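Local coordinates for protein leucine aminopeptidase 1 (Caenorhabditis elegans, PDB 2HC9) that removes N-terminal amino acids, preferably leucine, from peptides as a hexameric M17 metallopeptidase with two zinc ions per subunit, and probably serves in digestion, at residues K26-K30 with I56-A61; N108-F114 with N145-V151; V196-S202 with L283-S287; H222-G227 with N308-N314; S396-V400 with Y471-L475. The protein carries 1 engineered substitution. All coordinates share one frame; numbering follows the deposited sequence.

Interaction 1. Residues K26-K30 with I56-A61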
# COMPACT_ATOMS: atom_id res chain seq x y z
N LYS A 26 -29.40 -36.56 11.59
CA LYS A 26 -29.14 -37.54 12.62
C LYS A 26 -30.43 -38.14 13.18
O LYS A 26 -30.54 -39.35 13.33
CB LYS A 26 -28.33 -36.86 13.75
CG LYS A 26 -27.74 -37.81 14.78
CD LYS A 26 -26.71 -38.74 14.14
CE LYS A 26 -26.30 -39.83 15.10
NZ LYS A 26 -25.58 -39.28 16.28
N SER A 27 -31.43 -37.30 13.45
CA SER A 27 -32.66 -37.78 14.05
C SER A 27 -33.41 -38.68 13.09
O SER A 27 -34.07 -39.64 13.52
CB SER A 27 -33.57 -36.62 14.49
OG SER A 27 -33.95 -35.82 13.37
N VAL A 28 -33.31 -38.39 11.79
CA VAL A 28 -34.01 -39.18 10.76
C VAL A 28 -33.29 -40.52 10.58
O VAL A 28 -33.92 -41.60 10.62
CB VAL A 28 -34.10 -38.42 9.42
CG1 VAL A 28 -34.67 -39.32 8.33
CG2 VAL A 28 -34.94 -37.12 9.59
N LEU A 29 -31.98 -40.44 10.41
CA LEU A 29 -31.13 -41.64 10.30
C LEU A 29 -31.30 -42.59 11.48
O LEU A 29 -31.28 -43.81 11.30
CB LEU A 29 -29.64 -41.27 10.15
CG LEU A 29 -29.25 -40.53 8.86
CD1 LEU A 29 -27.77 -40.12 8.89
CD2 LEU A 29 -29.55 -41.36 7.62
N LYS A 30 -31.46 -42.04 12.69
CA LYS A 30 -31.69 -42.86 13.89
C LYS A 30 -32.94 -43.73 13.74
O LYS A 30 -33.01 -44.82 14.30
CB LYS A 30 -31.86 -41.96 15.12
CG LYS A 30 -30.58 -41.61 15.83
CD LYS A 30 -30.87 -40.79 17.11
CE LYS A 30 -31.97 -41.45 17.97
NZ LYS A 30 -31.74 -41.28 19.44
N ILE A 56 -24.61 -45.74 13.62
CA ILE A 56 -25.44 -44.57 13.88
C ILE A 56 -25.33 -44.10 15.34
O ILE A 56 -25.25 -42.89 15.58
CB ILE A 56 -26.93 -44.79 13.43
CG1 ILE A 56 -26.98 -45.15 11.93
CG2 ILE A 56 -27.79 -43.55 13.72
CD1 ILE A 56 -26.50 -44.03 10.97
N SER A 57 -25.30 -45.04 16.28
CA SER A 57 -24.99 -44.72 17.70
C SER A 57 -23.67 -43.97 17.89
O SER A 57 -23.63 -42.99 18.62
CB SER A 57 -24.98 -45.97 18.58
OG SER A 57 -26.14 -46.76 18.39
N ARG A 58 -22.60 -44.42 17.23
CA ARG A 58 -21.25 -43.85 17.45
C ARG A 58 -21.05 -42.49 16.79
O ARG A 58 -20.35 -41.65 17.34
CB ARG A 58 -20.17 -44.78 16.95
CG ARG A 58 -20.12 -46.12 17.63
CD ARG A 58 -19.13 -46.12 18.75
NE ARG A 58 -17.83 -45.50 18.45
CZ ARG A 58 -16.98 -45.12 19.39
NH1 ARG A 58 -17.32 -45.28 20.67
NH2 ARG A 58 -15.81 -44.58 19.09
N ILE A 59 -21.60 -42.29 15.60
CA ILE A 59 -21.22 -41.10 14.83
C ILE A 59 -21.78 -39.85 15.50
O ILE A 59 -22.82 -39.92 16.16
CB ILE A 59 -21.61 -41.17 13.33
CG1 ILE A 59 -23.13 -41.25 13.16
CG2 ILE A 59 -20.87 -42.32 12.61
CD1 ILE A 59 -23.54 -41.75 11.83
N PRO A 60 -21.06 -38.73 15.39
CA PRO A 60 -21.44 -37.50 16.10
C PRO A 60 -22.75 -36.87 15.62
O PRO A 60 -23.53 -37.51 14.90
CB PRO A 60 -20.26 -36.57 15.83
CG PRO A 60 -19.65 -37.07 14.57
CD PRO A 60 -19.81 -38.55 14.63
N ALA A 61 -22.99 -35.63 16.02
CA ALA A 61 -24.21 -34.91 15.63
C ALA A 61 -24.25 -34.60 14.13
O ALA A 61 -25.32 -34.34 13.59
CB ALA A 61 -24.36 -33.63 16.45
O HOH W 1 -25.50 -41.38 17.99

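Interaction 2. Residues N108-F114 with N145-V151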
# COMPACT_ATOMS: atom_id res chain seq x y z
N ASN A 108 -21.95 -45.00 -11.96
CA ASN A 108 -23.18 -44.52 -11.30
C ASN A 108 -22.86 -43.92 -9.93
O ASN A 108 -22.08 -44.48 -9.15
CB ASN A 108 -24.16 -45.68 -11.08
CG ASN A 108 -24.41 -46.49 -12.34
OD1 ASN A 108 -24.22 -47.70 -12.36
ND2 ASN A 108 -24.85 -45.82 -13.38
N VAL A 109 -23.49 -42.79 -9.62
CA VAL A 109 -23.57 -42.34 -8.22
C VAL A 109 -25.01 -42.40 -7.73
O VAL A 109 -25.90 -41.80 -8.31
CB VAL A 109 -23.01 -40.93 -8.01
CG1 VAL A 109 -22.91 -40.64 -6.49
CG2 VAL A 109 -21.63 -40.86 -8.65
N HIS A 110 -25.21 -43.16 -6.66
CA HIS A 110 -26.54 -43.35 -6.13
C HIS A 110 -26.64 -42.62 -4.77
O HIS A 110 -25.93 -42.99 -3.82
CB HIS A 110 -26.79 -44.85 -5.95
CG HIS A 110 -28.23 -45.20 -5.71
ND1 HIS A 110 -28.65 -46.48 -5.42
CD2 HIS A 110 -29.36 -44.44 -5.73
CE1 HIS A 110 -29.96 -46.50 -5.27
NE2 HIS A 110 -30.42 -45.27 -5.45
N PHE A 111 -27.50 -41.60 -4.70
CA PHE A 111 -27.83 -40.96 -3.41
C PHE A 111 -29.10 -41.55 -2.86
O PHE A 111 -30.12 -41.62 -3.56
CB PHE A 111 -27.99 -39.43 -3.52
CG PHE A 111 -26.71 -38.73 -3.87
CD1 PHE A 111 -25.91 -38.19 -2.86
CD2 PHE A 111 -26.26 -38.71 -5.19
CE1 PHE A 111 -24.68 -37.59 -3.19
CE2 PHE A 111 -25.04 -38.11 -5.53
CZ PHE A 111 -24.25 -37.55 -4.53
N VAL A 112 -29.04 -41.93 -1.59
CA VAL A 112 -30.24 -42.20 -0.82
C VAL A 112 -30.42 -41.05 0.17
O VAL A 112 -29.67 -40.92 1.15
CB VAL A 112 -30.17 -43.53 -0.07
CG1 VAL A 112 -31.47 -43.71 0.75
CG2 VAL A 112 -30.00 -44.70 -1.07
N LEU A 113 -31.41 -40.23 -0.12
CA LEU A 113 -31.67 -39.00 0.66
C LEU A 113 -32.88 -39.20 1.58
O LEU A 113 -34.03 -39.20 1.12
CB LEU A 113 -31.90 -37.81 -0.28
CG LEU A 113 -32.31 -36.47 0.37
CD1 LEU A 113 -31.21 -35.97 1.33
CD2 LEU A 113 -32.57 -35.43 -0.71
N PHE A 114 -32.60 -39.34 2.88
CA PHE A 114 -33.66 -39.42 3.89
C PHE A 114 -33.98 -38.02 4.38
O PHE A 114 -33.31 -37.51 5.27
CB PHE A 114 -33.21 -40.27 5.07
CG PHE A 114 -33.01 -41.72 4.74
CD1 PHE A 114 -34.11 -42.55 4.53
CD2 PHE A 114 -31.73 -42.25 4.67
CE1 PHE A 114 -33.93 -43.92 4.22
CE2 PHE A 114 -31.53 -43.62 4.37
CZ PHE A 114 -32.64 -44.45 4.15
N ASN A 145 -23.77 -41.29 -14.21
CA ASN A 145 -25.21 -41.36 -14.12
C ASN A 145 -25.55 -41.18 -12.64
O ASN A 145 -25.21 -42.03 -11.81
CB ASN A 145 -25.69 -42.71 -14.67
CG ASN A 145 -27.10 -43.06 -14.26
OD1 ASN A 145 -28.04 -42.30 -14.51
ND2 ASN A 145 -27.26 -44.22 -13.64
N VAL A 146 -26.18 -40.05 -12.31
CA VAL A 146 -26.54 -39.76 -10.91
C VAL A 146 -28.04 -39.96 -10.68
O VAL A 146 -28.86 -39.41 -11.42
CB VAL A 146 -26.11 -38.34 -10.48
CG1 VAL A 146 -26.51 -38.05 -9.03
CG2 VAL A 146 -24.59 -38.14 -10.71
N ASN A 147 -28.38 -40.76 -9.68
CA ASN A 147 -29.76 -40.86 -9.21
C ASN A 147 -29.84 -40.38 -7.76
O ASN A 147 -29.20 -40.95 -6.88
CB ASN A 147 -30.26 -42.31 -9.28
CG ASN A 147 -30.54 -42.75 -10.71
OD1 ASN A 147 -31.55 -42.36 -11.32
ND2 ASN A 147 -29.64 -43.53 -11.26
N ILE A 148 -30.61 -39.32 -7.54
CA ILE A 148 -30.96 -38.89 -6.18
C ILE A 148 -32.34 -39.45 -5.83
O ILE A 148 -33.38 -38.95 -6.29
CB ILE A 148 -30.96 -37.32 -6.04
CG1 ILE A 148 -29.63 -36.75 -6.61
CG2 ILE A 148 -31.22 -36.92 -4.58
CD1 ILE A 148 -29.59 -35.24 -6.72
N ASP A 149 -32.32 -40.48 -5.00
CA ASP A 149 -33.54 -41.15 -4.54
C ASP A 149 -34.00 -40.60 -3.20
O ASP A 149 -33.36 -40.80 -2.16
CB ASP A 149 -33.31 -42.67 -4.47
CG ASP A 149 -33.17 -43.31 -5.85
OD1 ASP A 149 -33.31 -42.59 -6.88
OD2 ASP A 149 -32.93 -44.53 -5.91
N VAL A 150 -35.12 -39.91 -3.25
CA VAL A 150 -35.62 -39.23 -2.08
C VAL A 150 -36.58 -40.19 -1.38
O VAL A 150 -37.51 -40.70 -2.01
CB VAL A 150 -36.36 -37.94 -2.45
CG1 VAL A 150 -36.86 -37.26 -1.19
CG2 VAL A 150 -35.47 -37.00 -3.27
N VAL A 151 -36.33 -40.41 -0.10
CA VAL A 151 -37.21 -41.22 0.75
C VAL A 151 -38.02 -40.25 1.60
O VAL A 151 -37.54 -39.72 2.62
CB VAL A 151 -36.39 -42.15 1.67
CG1 VAL A 151 -37.33 -43.00 2.53
CG2 VAL A 151 -35.47 -43.05 0.83

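Interaction 3. Residues V196-S202 with L283-S287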
# COMPACT_ATOMS: atom_id res chain seq x y z
N VAL A 196 -32.72 -20.94 -23.98
CA VAL A 196 -33.76 -21.07 -22.96
C VAL A 196 -35.06 -20.39 -23.45
O VAL A 196 -36.16 -20.95 -23.27
CB VAL A 196 -33.30 -20.46 -21.59
CG1 VAL A 196 -34.49 -20.37 -20.61
CG2 VAL A 196 -32.13 -21.27 -21.00
N GLY A 197 -34.93 -19.22 -24.07
CA GLY A 197 -36.07 -18.53 -24.70
C GLY A 197 -36.84 -19.45 -25.66
O GLY A 197 -38.08 -19.50 -25.62
N ASN A 198 -36.10 -20.17 -26.50
CA ASN A 198 -36.72 -21.07 -27.47
C ASN A 198 -37.38 -22.26 -26.76
O ASN A 198 -38.54 -22.59 -27.06
CB ASN A 198 -35.71 -21.54 -28.53
CG ASN A 198 -35.66 -20.61 -29.75
OD1 ASN A 198 -36.45 -20.75 -30.68
ND2 ASN A 198 -34.71 -19.68 -29.76
N ALA A 199 -36.66 -22.88 -25.83
CA ALA A 199 -37.16 -24.07 -25.09
C ALA A 199 -38.43 -23.77 -24.32
O ALA A 199 -39.31 -24.63 -24.19
CB ALA A 199 -36.08 -24.62 -24.15
N THR A 200 -38.54 -22.54 -23.82
CA THR A 200 -39.70 -22.14 -23.02
C THR A 200 -40.85 -21.51 -23.83
O THR A 200 -41.83 -21.06 -23.24
CB THR A 200 -39.30 -21.10 -21.92
OG1 THR A 200 -38.64 -19.99 -22.54
CG2 THR A 200 -38.41 -21.76 -20.85
N GLY A 201 -40.71 -21.43 -25.15
CA GLY A 201 -41.69 -20.78 -26.00
C GLY A 201 -41.91 -19.31 -25.68
O GLY A 201 -43.02 -18.79 -25.86
N SER A 202 -40.85 -18.64 -25.23
CA SER A 202 -40.91 -17.23 -24.83
C SER A 202 -41.01 -16.33 -26.04
O SER A 202 -40.54 -16.66 -27.15
CB SER A 202 -39.61 -16.85 -24.08
OG SER A 202 -39.52 -17.58 -22.88
N LEU A 283 -31.93 -16.27 -15.35
CA LEU A 283 -32.24 -17.08 -16.54
C LEU A 283 -32.68 -18.49 -16.16
O LEU A 283 -33.69 -19.02 -16.68
CB LEU A 283 -30.99 -17.17 -17.43
CG LEU A 283 -31.13 -18.08 -18.67
CD1 LEU A 283 -32.24 -17.52 -19.56
CD2 LEU A 283 -29.80 -18.25 -19.41
N GLU A 284 -31.93 -19.13 -15.26
CA GLU A 284 -32.22 -20.51 -14.90
C GLU A 284 -33.38 -20.66 -13.94
O GLU A 284 -34.08 -21.67 -13.96
CB GLU A 284 -30.97 -21.24 -14.39
CG GLU A 284 -29.82 -21.24 -15.44
CD GLU A 284 -30.15 -22.03 -16.71
OE1 GLU A 284 -30.98 -22.97 -16.63
OE2 GLU A 284 -29.55 -21.73 -17.77
N ALA A 285 -33.62 -19.64 -13.11
CA ALA A 285 -34.89 -19.55 -12.36
C ALA A 285 -36.10 -19.46 -13.27
O ALA A 285 -37.09 -20.14 -13.05
CB ALA A 285 -34.89 -18.35 -11.38
N TYR A 286 -36.02 -18.58 -14.27
CA TYR A 286 -37.09 -18.40 -15.24
C TYR A 286 -37.37 -19.74 -15.91
O TYR A 286 -38.52 -20.15 -16.04
CB TYR A 286 -36.66 -17.36 -16.27
CG TYR A 286 -37.62 -17.11 -17.42
CD1 TYR A 286 -38.61 -16.13 -17.31
CD2 TYR A 286 -37.52 -17.83 -18.63
CE1 TYR A 286 -39.48 -15.87 -18.34
CE2 TYR A 286 -38.40 -17.57 -19.69
CZ TYR A 286 -39.37 -16.58 -19.54
OH TYR A 286 -40.24 -16.30 -20.56
N SER A 287 -36.31 -20.41 -16.35
CA SER A 287 -36.44 -21.72 -16.99
C SER A 287 -37.19 -22.73 -16.10
O SER A 287 -38.15 -23.37 -16.54
CB SER A 287 -35.07 -22.25 -17.37
OG SER A 287 -35.16 -23.57 -17.92

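Interaction 4. Residues H222-G227 with N308-N314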
# COMPACT_ATOMS: atom_id res chain seq x y z
N HIS A 222 -22.98 2.11 -22.60
CA HIS A 222 -21.71 2.74 -22.27
C HIS A 222 -20.79 1.86 -21.44
O HIS A 222 -19.58 1.86 -21.63
CB HIS A 222 -21.91 4.17 -21.72
CG HIS A 222 -22.42 5.11 -22.78
ND1 HIS A 222 -21.65 5.52 -23.85
CD2 HIS A 222 -23.64 5.68 -22.95
CE1 HIS A 222 -22.37 6.32 -24.63
NE2 HIS A 222 -23.59 6.42 -24.11
N VAL A 223 -21.37 1.04 -20.57
CA VAL A 223 -20.56 0.05 -19.84
C VAL A 223 -19.91 -0.94 -20.80
O VAL A 223 -18.71 -1.24 -20.68
CB VAL A 223 -21.40 -0.69 -18.74
CG1 VAL A 223 -20.66 -1.90 -18.20
CG2 VAL A 223 -21.74 0.31 -17.60
N GLY A 224 -20.70 -1.48 -21.73
CA GLY A 224 -20.23 -2.61 -22.56
C GLY A 224 -19.51 -2.25 -23.86
O GLY A 224 -19.04 -3.15 -24.58
N LYS A 225 -19.43 -0.95 -24.18
CA LYS A 225 -18.94 -0.49 -25.50
C LYS A 225 -17.45 -0.80 -25.73
O LYS A 225 -17.01 -0.87 -26.88
CB LYS A 225 -19.17 1.02 -25.71
CG LYS A 225 -18.46 1.94 -24.68
CD LYS A 225 -18.86 3.43 -24.87
CE LYS A 225 -18.46 4.26 -23.65
NZ LYS A 225 -18.71 5.71 -23.87
N ALA A 226 -16.69 -0.97 -24.65
CA ALA A 226 -15.27 -1.31 -24.80
C ALA A 226 -15.03 -2.82 -24.61
O ALA A 226 -13.90 -3.27 -24.43
CB ALA A 226 -14.42 -0.49 -23.82
N GLY A 227 -16.08 -3.62 -24.70
CA GLY A 227 -15.89 -5.10 -24.70
C GLY A 227 -15.44 -5.61 -26.07
O GLY A 227 -15.63 -4.92 -27.09
N ASN A 308 -14.40 -3.61 -20.08
CA ASN A 308 -12.99 -3.74 -20.45
C ASN A 308 -12.37 -2.38 -20.74
O ASN A 308 -12.98 -1.34 -20.48
CB ASN A 308 -12.80 -4.74 -21.63
CG ASN A 308 -11.49 -5.56 -21.52
OD1 ASN A 308 -10.40 -5.00 -21.39
ND2 ASN A 308 -11.60 -6.89 -21.60
N VAL A 309 -11.14 -2.38 -21.24
CA VAL A 309 -10.29 -1.20 -21.22
C VAL A 309 -9.88 -0.82 -22.65
O VAL A 309 -9.23 -1.61 -23.35
CB VAL A 309 -9.02 -1.48 -20.36
CG1 VAL A 309 -8.05 -0.32 -20.44
CG2 VAL A 309 -9.43 -1.76 -18.90
N SER A 310 -10.28 0.37 -23.08
CA SER A 310 -9.78 0.93 -24.35
C SER A 310 -10.00 2.43 -24.35
O SER A 310 -10.66 2.95 -23.43
CB SER A 310 -10.51 0.29 -25.55
OG SER A 310 -11.77 0.91 -25.77
N PRO A 311 -9.48 3.14 -25.37
CA PRO A 311 -9.71 4.58 -25.43
C PRO A 311 -11.18 5.01 -25.55
O PRO A 311 -11.48 6.17 -25.29
CB PRO A 311 -8.95 5.01 -26.70
CG PRO A 311 -7.87 3.92 -26.85
CD PRO A 311 -8.61 2.67 -26.47
N ILE A 312 -12.07 4.10 -25.93
CA ILE A 312 -13.49 4.43 -25.97
C ILE A 312 -14.25 4.04 -24.71
O ILE A 312 -15.45 4.32 -24.62
CB ILE A 312 -14.19 3.94 -27.26
CG1 ILE A 312 -14.24 2.41 -27.32
CG2 ILE A 312 -13.55 4.62 -28.49
CD1 ILE A 312 -15.35 1.88 -28.25
N ALA A 313 -13.58 3.43 -23.74
CA ALA A 313 -14.27 2.98 -22.51
C ALA A 313 -14.75 4.17 -21.66
O ALA A 313 -14.20 5.28 -21.77
CB ALA A 313 -13.37 2.05 -21.66
N ASN A 314 -15.74 3.93 -20.80
CA ASN A 314 -16.06 4.83 -19.68
C ASN A 314 -14.80 5.27 -18.93
O ASN A 314 -13.87 4.45 -18.75
CB ASN A 314 -16.95 4.10 -18.65
CG ASN A 314 -18.41 3.94 -19.10
OD1 ASN A 314 -18.92 4.67 -19.96
ND2 ASN A 314 -19.09 2.95 -18.48
O HOH W 2 -16.88 1.32 -21.20
O HOH W 3 -16.49 -2.26 -21.82
O HOH W 4 -18.77 7.10 -21.28
O HOH W 5 -16.81 6.09 -25.98

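Interaction 5. Residues S396-V400 with Y471-L475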
# COMPACT_ATOMS: atom_id res chain seq x y z
N SER A 396 -35.39 -22.78 0.71
CA SER A 396 -34.65 -23.19 -0.50
C SER A 396 -33.21 -23.55 -0.20
O SER A 396 -32.58 -24.25 -0.99
CB SER A 396 -34.63 -22.07 -1.56
OG SER A 396 -34.04 -20.88 -1.03
N GLY A 397 -32.67 -23.04 0.91
CA GLY A 397 -31.22 -23.06 1.13
C GLY A 397 -30.39 -21.97 0.43
O GLY A 397 -29.18 -21.88 0.68
N ASP A 398 -31.02 -21.14 -0.40
CA ASP A 398 -30.36 -19.97 -1.01
C ASP A 398 -30.66 -18.82 -0.02
O ASP A 398 -31.63 -18.10 -0.18
CB ASP A 398 -30.97 -19.65 -2.39
CG ASP A 398 -30.45 -20.56 -3.51
OD1 ASP A 398 -29.61 -21.47 -3.27
OD2 ASP A 398 -30.92 -20.37 -4.65
N LEU A 399 -29.85 -18.70 1.02
CA LEU A 399 -30.17 -17.80 2.15
C LEU A 399 -30.20 -16.35 1.75
O LEU A 399 -29.48 -15.93 0.83
CB LEU A 399 -29.15 -18.00 3.28
CG LEU A 399 -29.25 -19.38 3.96
CD1 LEU A 399 -28.08 -19.59 4.93
CD2 LEU A 399 -30.56 -19.45 4.73
N VAL A 400 -31.07 -15.58 2.42
CA VAL A 400 -31.22 -14.14 2.15
C VAL A 400 -31.28 -13.41 3.50
O VAL A 400 -31.96 -13.90 4.44
CB VAL A 400 -32.50 -13.85 1.35
CG1 VAL A 400 -32.66 -12.35 1.11
CG2 VAL A 400 -32.50 -14.61 0.00
N TYR A 471 -26.58 -20.39 -7.17
CA TYR A 471 -27.57 -19.64 -6.38
C TYR A 471 -28.60 -18.98 -7.28
O TYR A 471 -28.25 -18.39 -8.33
CB TYR A 471 -26.81 -18.57 -5.59
CG TYR A 471 -27.63 -17.80 -4.58
CD1 TYR A 471 -27.54 -18.10 -3.21
CD2 TYR A 471 -28.47 -16.76 -4.99
CE1 TYR A 471 -28.28 -17.36 -2.26
CE2 TYR A 471 -29.21 -16.02 -4.07
CZ TYR A 471 -29.11 -16.32 -2.73
OH TYR A 471 -29.83 -15.56 -1.84
N GLY A 472 -29.86 -19.03 -6.86
CA GLY A 472 -30.90 -18.25 -7.52
C GLY A 472 -32.12 -19.10 -7.92
O GLY A 472 -33.22 -18.79 -7.50
N PRO A 473 -31.92 -20.16 -8.74
CA PRO A 473 -33.07 -21.03 -9.09
C PRO A 473 -33.83 -21.61 -7.89
O PRO A 473 -35.06 -21.62 -7.89
CB PRO A 473 -32.43 -22.14 -9.93
CG PRO A 473 -31.19 -21.45 -10.57
CD PRO A 473 -30.69 -20.52 -9.48
N ALA A 474 -33.12 -22.06 -6.86
CA ALA A 474 -33.82 -22.64 -5.70
C ALA A 474 -34.60 -21.53 -4.98
O ALA A 474 -35.77 -21.72 -4.65
CB ALA A 474 -32.85 -23.35 -4.76
N LEU A 475 -33.96 -20.39 -4.74
CA LEU A 475 -34.63 -19.24 -4.09
C LEU A 475 -35.92 -18.85 -4.81
O LEU A 475 -36.97 -18.74 -4.18
CB LEU A 475 -33.70 -18.01 -4.11
CG LEU A 475 -34.32 -16.78 -3.44
CD1 LEU A 475 -34.69 -17.06 -1.94
CD2 LEU A 475 -33.31 -15.63 -3.53
O HOH W 6 -30.26 -22.30 -6.40

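Interaction 1. Residues K26-K30 with I56-A61
Lys26, the opening residue of helix 26-31, sends its side chain across to the end of helix 49-58, where the chain turns out of the helix at Ile59. Lys26 CB is 3.9 Å from Ala61 O. CG swings anti to the backbone N (chi1 -169°), and a bend at chi2 carries CD to within 3.5 Å of Pro60 O. CE then comes 3.3 Å from Ile56 O and also rests against CG1 of Ile59. A last bend brings the ammonium group among the carbonyls that follow the helix. Lys26 NZ donates to Ile59 O at 2.8 Å, tilted from that carbonyl's plane, and to Pro60 O at 3.0 Å, this time from above the plane. Its third partner is a water, 2.7 Å from Lys26 NZ, which in turn donates hydrogen bonds to Ile56 O and Ser57 O. The positive charge thus sits just past the C-terminal end of helix 49-58, where it would be expected to offset the negative end of the helix dipole. Beside this polar grip, Ile56 CD1 packs against Leu29 CB at 4.3 Å, and Ile56 CG2 touches Lys30 CG. Leu29 and Ile59 both touch Leu74 of strand 72-77, while Lys26 and Ile59 both touch Thr76, so the two helix ends are joined over the same strand of the N-terminal domain.

Interaction 2. Residues N108-F114 with N145-V151
The imidazole of His110 presents its edge to strand 145-151: Asn147 O and Asp149 OD2 both lie near the ring plane. With CG anti to the backbone N (chi1 -166°), the ring reaches across to strand 145-151, and His110 NE2 donates to Asp149 OD2 at 2.7 Å. The carboxylate stands nearly upright to the ring, planes 81° apart, and His110 NE2 meets OD2 from above the carboxylate plane. On the other side of the sheet the ring of Phe111 offers an edge to Val146, CE2 to CG1 3.8 Å, while Leu113 and Val150 lie side by side. Back on the His110 face, Phe114 and Val151 run together, CD1 of Phe114 coming 3.7 Å from CB of Val151. The strands themselves pair in parallel register, six backbone hydrogen bonds from Val109 N to Val151 N holding axes 4.7 Å apart. Helix 120-128 links them as a beta-alpha-beta unit and covers the Phe111 and Leu113 face. Asp149 OD1 also forms a salt bridge with Arg7, and OD2 accepts from the backbone N of Gln11. The buried carboxylate is therefore well compensated, consistent with a charged aspartate that fixes the rotation of the His110 ring and ties strand 3-8 to this pair.

Interaction 3. Residues V196-S202 with L283-S287
Apolar contact is centred on Val196, whose side chain faces helix 277-290 and meets the CD1 branch of Leu283. Val196 CB approaches Leu283 CD1 to 3.7 Å, and both valine methyls touch the same branch. The CG1 methyl, anti to the backbone N (chi1 169°), continues to Ser287 CB at 3.8 Å and reaches the edge of the Tyr286 ring at CD2. On the other flank, the CG2 methyl lies near the carboxylate of Glu284. Further along, Thr200 turns its methyl towards the backbone of Ser287, CG2 to CA 4.3 Å.

These residues lie where helix 186-199 finishes in a Schellman motif, with Gly201 taking the positive phi and the chain then entering strand 203-208. Helix 277-290 belongs to the same catalytic domain, and its Leu283 and Tyr286 also pack on strands 232-238 and 297-307 of the mixed sheet, so that the end of the first helix is joined to a second one resting on the sheet.

Polar contact gathers at the phenol. Tyr286 OH and Ser202 OG are hydrogen-bonded at 2.7 Å, and the serine oxygen sits in the plane of the ring, at its edge. Thr200 OG1 also approaches this edge, 3.7 Å from Tyr286 CE2. That hydroxyl is itself tied back to its own helix, Thr200 OG1 donating to Val196 O at 2.8 Å. The backbone N of Thr200 reaches the same carbonyl oxygen from the opposite face of its plane, so Val196 O takes two bonds in the last helical turn.

Interaction 4. Residues H222-G227 with N308-N314
Ala226 and Ala313 meet methyl to methyl where two type I beta turns, Gly224-Gly227 and Ser310-Ala313, face each other. The first follows helix 218-224; the second lies in the loop after strand 297-307 of the catalytic domain and is an ST turn as well, Ser310 OG accepting from the backbone N of Ile312. Packing is tight here: the two CB atoms are 3.5 Å apart, closer than usual for carbons, and Ala226 CB also rests on Ser310 OG. Ala226 O, buried against Asn308 CB at 3.3 Å, has no hydrogen-bonding partner. Pro311 reaches Ala226 of a neighbouring subunit, so the turns take part in the hexamer interface, while Val223 touches the zinc ligand Glu336.

Elsewhere the segments are joined through water, with no direct hydrogen bond between them. One water bridges His222 O and Asn314 N; another links Val223 O with Asn308 N. At the looser end, Lys225 stretches out beyond CG and runs past Ile312 O, Lys225 CE to Ile312 O 3.2 Å. Its ammonium group donates to His222 ND1 and to two waters. One of these waters donates to Ile312 O at 2.6 Å; the other, 2.9 Å from Lys225 NZ, donates to Asn314 OD1 at 2.8 Å.

Interaction 5. Residues S396-V400 with Y471-L475
Asp398 turns its carboxylate to the start of helix 473-480, where OD2 accepts two backbone N-H groups. Gly472 N donates at 2.8 Å to Asp398 OD2 and Leu475 N at 3.0 Å to the same oxygen, the two arriving from opposite faces of the carboxylate plane. A water adds a third bond to OD2 and accepts from Ala474 N, so the first turn of the helix has its amides served directly or through water. The helix dipole would favour the negative charge here, and Asp398 OD1 has its own partner in Arg129, a salt bridge. The carboxylate is also stacked on the Tyr471 ring, planes 16° apart, with a CH-pi contact from Asp398 CB, over one face and offset toward the rim, 3.9 Å from the ring centroid. A chi1 of -172° turns the Tyr471 ring towards segment 396-400, where its OH donates to Leu399 O at 2.7 Å, from above the carbonyl plane. Ser396 OG accepts from Asp398 N at 3.1 Å, making an ST turn, and is hydrogen-bonded to Ala392 O within helix 383-396. Val400 CG2 closes on Leu475 CD2 at 3.8 Å. Around them, Val400, Tyr471 and Leu475 converge on Leu456 of strand 452-457, Leu475 also lies on helix 383-396, and Pro473 packs against helix 157-178.

Interactions 1 and 2 belong to the N-terminal domain, interactions 3, 4 and 5 to the catalytic domain. The first two touch through Val28 and Leu29 on Phe114, their centres 20 Å apart; interaction 2 lies within the six-stranded sheet and interaction 1 packs against it. Interactions 3 and 5 also touch, Glu284 and Ala285 packing on Pro473, which joins helix 277-290 to helix 473-480. Interactions 3 and 4 interleave along the chain and share strand 297-307, though their centres lie 30 Å apart; the others follow in series. Interactions 1 and 4 are farthest apart, about 57 Å between centres: the N-terminal contacts join parts of their own domain far from the zinc ions, with interaction 4 alone beside the metal site.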